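Local coordinates for protein phenol hydroxylase component phN (Pseudomonas stutzeri, PDB 3U52) that probably hydroxylates phenols as the diiron-bearing oxygenase subunit of a multicomponent bacterial phenol hydroxylase, at residues W265-R268 against G269-L272; F431-D434 against G435-D438. All blocks are in the same frame, centred on the assembly; numbering follows the deposited sequence.

Interaction 1 (W265-R268 against G269-L272)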
loop_
_atom_site.group_PDB
_atom_site.type_symbol
_atom_site.label_atom_id
_atom_site.label_comp_id
_atom_site.label_asym_id
_atom_site.label_seq_id
_atom_site.Cartn_x
_atom_site.Cartn_y
_atom_site.Cartn_z
ATOM N N TRP A 265 18.107 22.304 27.994
ATOM C CA TRP A 265 17.248 21.509 27.144
ATOM C C TRP A 265 17.363 20.042 27.483
ATOM O O TRP A 265 16.432 19.304 27.274
ATOM C CB TRP A 265 17.561 21.798 25.650
ATOM C CG TRP A 265 16.953 23.166 25.350
ATOM C CD1 TRP A 265 17.619 24.338 25.207
ATOM C CD2 TRP A 265 15.540 23.489 25.281
ATOM N NE1 TRP A 265 16.719 25.379 25.038
ATOM C CE2 TRP A 265 15.443 24.867 25.040
ATOM C CE3 TRP A 265 14.361 22.721 25.331
ATOM C CZ2 TRP A 265 14.187 25.535 24.878
ATOM C CZ3 TRP A 265 13.098 23.382 25.188
ATOM C CH2 TRP A 265 13.043 24.769 24.964
ATOM N N PHE A 266 18.521 19.611 27.980
ATOM C CA PHE A 266 18.558 18.290 28.618
ATOM C C PHE A 266 17.459 18.216 29.651
ATOM O O PHE A 266 16.683 17.230 29.663
ATOM C CB PHE A 266 19.893 17.961 29.332
ATOM C CG PHE A 266 19.805 16.705 30.155
ATOM C CD1 PHE A 266 19.729 16.771 31.552
ATOM C CD2 PHE A 266 19.706 15.452 29.506
ATOM C CE1 PHE A 266 19.586 15.613 32.311
ATOM C CE2 PHE A 266 19.601 14.262 30.286
ATOM C CZ PHE A 266 19.498 14.367 31.679
ATOM N N TRP A 267 17.396 19.218 30.526
ATOM C CA TRP A 267 16.527 19.134 31.690
ATOM C C TRP A 267 15.041 19.294 31.302
ATOM O O TRP A 267 14.203 18.511 31.711
ATOM C CB TRP A 267 16.966 20.061 32.837
ATOM C CG TRP A 267 16.109 19.758 34.046
ATOM C CD1 TRP A 267 15.021 20.449 34.474
ATOM C CD2 TRP A 267 16.287 18.676 34.972
ATOM N NE1 TRP A 267 14.496 19.849 35.581
ATOM C CE2 TRP A 267 15.246 18.751 35.904
ATOM C CE3 TRP A 267 17.214 17.632 35.078
ATOM C CZ2 TRP A 267 15.100 17.821 36.972
ATOM C CZ3 TRP A 267 17.081 16.712 36.138
ATOM C CH2 TRP A 267 16.041 16.816 37.064
ATOM N N ARG A 268 14.733 20.259 30.434
ATOM C CA ARG A 268 13.383 20.350 29.862
ATOM C C ARG A 268 12.941 19.092 29.064
ATOM O O ARG A 268 11.787 18.671 29.154
ATOM C CB ARG A 268 13.250 21.615 28.979
ATOM C CG ARG A 268 13.212 22.922 29.819
ATOM C CD ARG A 268 12.181 23.964 29.214
ATOM N NE ARG A 268 10.809 23.494 29.405
ATOM C CZ ARG A 268 9.737 24.272 29.402
ATOM N NH1 ARG A 268 9.861 25.565 29.189
ATOM N NH2 ARG A 268 8.528 23.754 29.582
ATOM N N GLY A 269 13.864 18.519 28.292
ATOM C CA GLY A 269 13.590 17.319 27.528
ATOM C C GLY A 269 13.349 16.147 28.473
ATOM O O GLY A 269 12.415 15.361 28.272
ATOM N N PHE A 270 14.142 16.052 29.536
ATOM C CA PHE A 270 13.922 14.989 30.539
ATOM C C PHE A 270 12.494 15.086 31.191
ATOM O O PHE A 270 11.779 14.074 31.370
ATOM C CB PHE A 270 15.040 15.081 31.620
ATOM C CG PHE A 270 14.786 14.229 32.819
ATOM C CD1 PHE A 270 14.582 12.865 32.691
ATOM C CD2 PHE A 270 14.765 14.794 34.086
ATOM C CE1 PHE A 270 14.371 12.060 33.852
ATOM C CE2 PHE A 270 14.557 14.007 35.223
ATOM C CZ PHE A 270 14.359 12.646 35.089
ATOM N N ARG A 271 12.070 16.310 31.541
ATOM C CA ARG A 271 10.747 16.510 32.139
ATOM C C ARG A 271 9.665 16.181 31.112
ATOM O O ARG A 271 8.666 15.544 31.432
ATOM C CB ARG A 271 10.608 17.934 32.737
ATOM C CG ARG A 271 11.407 18.038 34.059
ATOM C CD ARG A 271 10.774 17.089 35.087
ATOM N NE ARG A 271 11.176 17.413 36.473
ATOM C CZ ARG A 271 11.665 16.543 37.348
ATOM N NH1 ARG A 271 11.881 15.268 37.022
ATOM N NH2 ARG A 271 11.966 16.953 38.557
ATOM N N LEU A 272 9.865 16.594 29.869
ATOM C CA LEU A 272 8.854 16.287 28.860
ATOM C C LEU A 272 8.686 14.729 28.718
ATOM O O LEU A 272 7.573 14.204 28.650
ATOM C CB LEU A 272 9.279 16.918 27.538
ATOM C CG LEU A 272 8.390 16.604 26.345
ATOM C CD1 LEU A 272 6.897 16.979 26.636
ATOM C CD2 LEU A 272 8.928 17.337 25.185
#
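Trp267 and Phe270 both carry CG anti to the backbone N (chi1 -173° for Trp267), which swings their rings the same way off one flank at a buried turn of helix 254-283, in the mainly helical hydroxylase fold. Arg271, one turn on from Trp267, takes the other common setting, CG anti to the carbonyl carbon, and a further bend at chi2 lays its chain alongside the indole. The indole therefore meets an i+3 and an i+4 neighbour at once. Over one face of its six-membered ring, offset toward the rim, comes Phe270 CD2, 3.6 Å from Trp267 CZ3; the two planes are inclined at 59°, an oblique aromatic pair. At the indole edge, near its plane, lies Arg271 NH2, 3.6 Å from Trp267 CZ2; CZ2 in turn stands over the centre of the guanidinium, whose plane is turned 61° from the ring.

The guanidinium also makes a cation-pi contact with Phe408, and its NH2 donates to a bound glycerol. Pointing another way, Arg268 reaches helix 173-184, where NH1 forms a salt bridge with Asp181 and NH2 bonds to Ser177. Phe270 also meets the ring of Trp295 and touches Ala324 and Ala327 of helix 321-327, so the turn joins several helices.

Regular i to i+4 bonds hold the backbone beneath these side chains, among them Phe270 N to Phe266 O at 2.8 Å and Arg271 N to Trp267 O at 3.1 Å. Gly269 lines a xenon pocket with Phe198 and Leu273; a beta carbon on it would crowd Trp265 O. Its N donates to Trp265 O at 2.9 Å.

Interaction 2 (F431-D434 against G435-D438). With ZN (zinc ion), chain I.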
loop_
_atom_site.group_PDB
_atom_site.type_symbol
_atom_site.label_atom_id
_atom_site.label_comp_id
_atom_site.label_asym_id
_atom_site.label_seq_id
_atom_site.Cartn_x
_atom_site.Cartn_y
_atom_site.Cartn_z
ATOM N N PHE A 431 9.152 25.441 42.076
ATOM C CA PHE A 431 9.759 24.505 41.098
ATOM C C PHE A 431 9.688 23.063 41.598
ATOM O O PHE A 431 9.621 22.829 42.808
ATOM C CB PHE A 431 11.219 24.912 40.836
ATOM C CG PHE A 431 11.365 26.376 40.568
ATOM C CD1 PHE A 431 11.011 26.907 39.327
ATOM C CD2 PHE A 431 11.715 27.248 41.596
ATOM C CE1 PHE A 431 11.057 28.313 39.105
ATOM C CE2 PHE A 431 11.812 28.662 41.366
ATOM C CZ PHE A 431 11.459 29.179 40.147
ATOM N N CYS A 432 9.771 22.103 40.667
ATOM C CA CYS A 432 9.765 20.672 41.032
ATOM C C CYS A 432 11.178 20.146 41.416
ATOM O O CYS A 432 11.290 18.999 41.901
ATOM C CB CYS A 432 9.261 19.876 39.841
ATOM S SG CYS A 432 10.378 20.015 38.397
ATOM N N SER A 433 12.223 20.935 41.181
ATOM C CA SER A 433 13.604 20.471 41.249
ATOM C C SER A 433 14.603 21.624 41.143
ATOM O O SER A 433 14.238 22.731 40.770
ATOM C CB SER A 433 13.887 19.570 40.056
ATOM O OG SER A 433 13.585 20.315 38.862
ATOM N N ASP A 434 15.878 21.321 41.414
ATOM C CA ASP A 434 16.987 22.237 41.185
ATOM C C ASP A 434 17.117 22.502 39.702
ATOM O O ASP A 434 17.506 23.583 39.320
ATOM C CB ASP A 434 18.301 21.658 41.701
ATOM C CG ASP A 434 18.371 21.607 43.241
ATOM O OD1 ASP A 434 18.041 22.605 43.918
ATOM O OD2 ASP A 434 18.784 20.556 43.756
ATOM N N GLY A 435 16.829 21.527 38.855
ATOM C CA GLY A 435 17.088 21.720 37.429
ATOM C C GLY A 435 16.209 22.822 36.859
ATOM O O GLY A 435 16.684 23.667 36.111
ATOM N N CYS A 436 14.934 22.820 37.250
ATOM C CA CYS A 436 13.967 23.836 36.822
ATOM C C CYS A 436 14.238 25.168 37.521
ATOM O O CYS A 436 14.162 26.214 36.923
ATOM C CB CYS A 436 12.563 23.345 37.093
ATOM S SG CYS A 436 11.927 22.139 35.811
ATOM N N CYS A 437 14.614 25.114 38.787
ATOM C CA CYS A 437 15.032 26.323 39.497
ATOM C C CYS A 437 16.153 27.051 38.763
ATOM O O CYS A 437 16.071 28.262 38.566
ATOM C CB CYS A 437 15.399 25.993 40.969
ATOM S SG CYS A 437 15.603 27.527 41.960
ATOM N N ASP A 438 17.207 26.343 38.329
ATOM C CA ASP A 438 18.332 26.979 37.655
ATOM C C ASP A 438 17.983 27.584 36.308
ATOM O O ASP A 438 18.544 28.602 35.914
ATOM C CB ASP A 438 19.470 25.998 37.439
ATOM C CG ASP A 438 20.245 25.714 38.712
ATOM O OD1 ASP A 438 19.904 26.297 39.790
ATOM O OD2 ASP A 438 21.172 24.877 38.619
HETATM ZN ZN ZN I . 9.927 21.573 36.675
#
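One face of the Phe431 ring is taken by the backbone of Cys437, whose CA sits 4.0 Å from the ring centroid and 17° off the normal, a CH-pi contact displaced toward the rim. Cys437 SG follows at a slant, 3.9 Å from Phe431 CD2, a sulfur-aromatic contact made possible by a thiol anti to the backbone N (chi1 -169°). The ring of Phe440 meets the same phenyl from the following helical turn.

The phenyl thus ties the end of strand 427-431 to the first turn of helix 434-442 in the YHS domain, next to a four-cysteine zinc site. Cys432 SG, 2.4 Å from the zinc, comes from the loop, and Cys436 SG, 2.2 Å from it, from the helix; Cys399 and Cys402 complete the site. An alanine in place of Phe431 would probably open a gap beside Cys437 CA and SG and take away the CH-pi and sulfur-aromatic contacts.

Ser433 is the N-cap: its OG accepts from Cys436 N at 3.3 Å in a nearly straight bond (167°), while its carbonyl O receives Cys437 N at 3.1 Å. Asp434 and Asp438 turn their carboxylates to outside partners, a salt bridge to Arg420 for the first, Tyr320 and Lys319 for the second.

The cap and the metal thus act on the same short turn: Ser433 OG grips the amide of Cys436 while zinc grips its sulfur, and four thiolates around one dication would probably leave a net negative charge at the site.

Both contacts are buried, but the centre of interaction 1 lies about 9 Å from that of the chain, and the centre of interaction 2 about 19 Å, where two aspartates are partly exposed. Interaction 1 is the middle of one long helix, held by backbone hydrogen bonds, with aromatic and guanidinium groups packed along one flank; interaction 2 is a helix start, held by a metal, a cap and a phenyl. Their centres are 11 Å apart and they touch: Arg271 NE approaches Cys432 SG to 3.3 Å, and the Trp267 indole packs against Ser433 and Gly435. The zinc-bearing turn is thereby seated on helix 254-283, and the arginine would probably ease the negative charge of the thiolates.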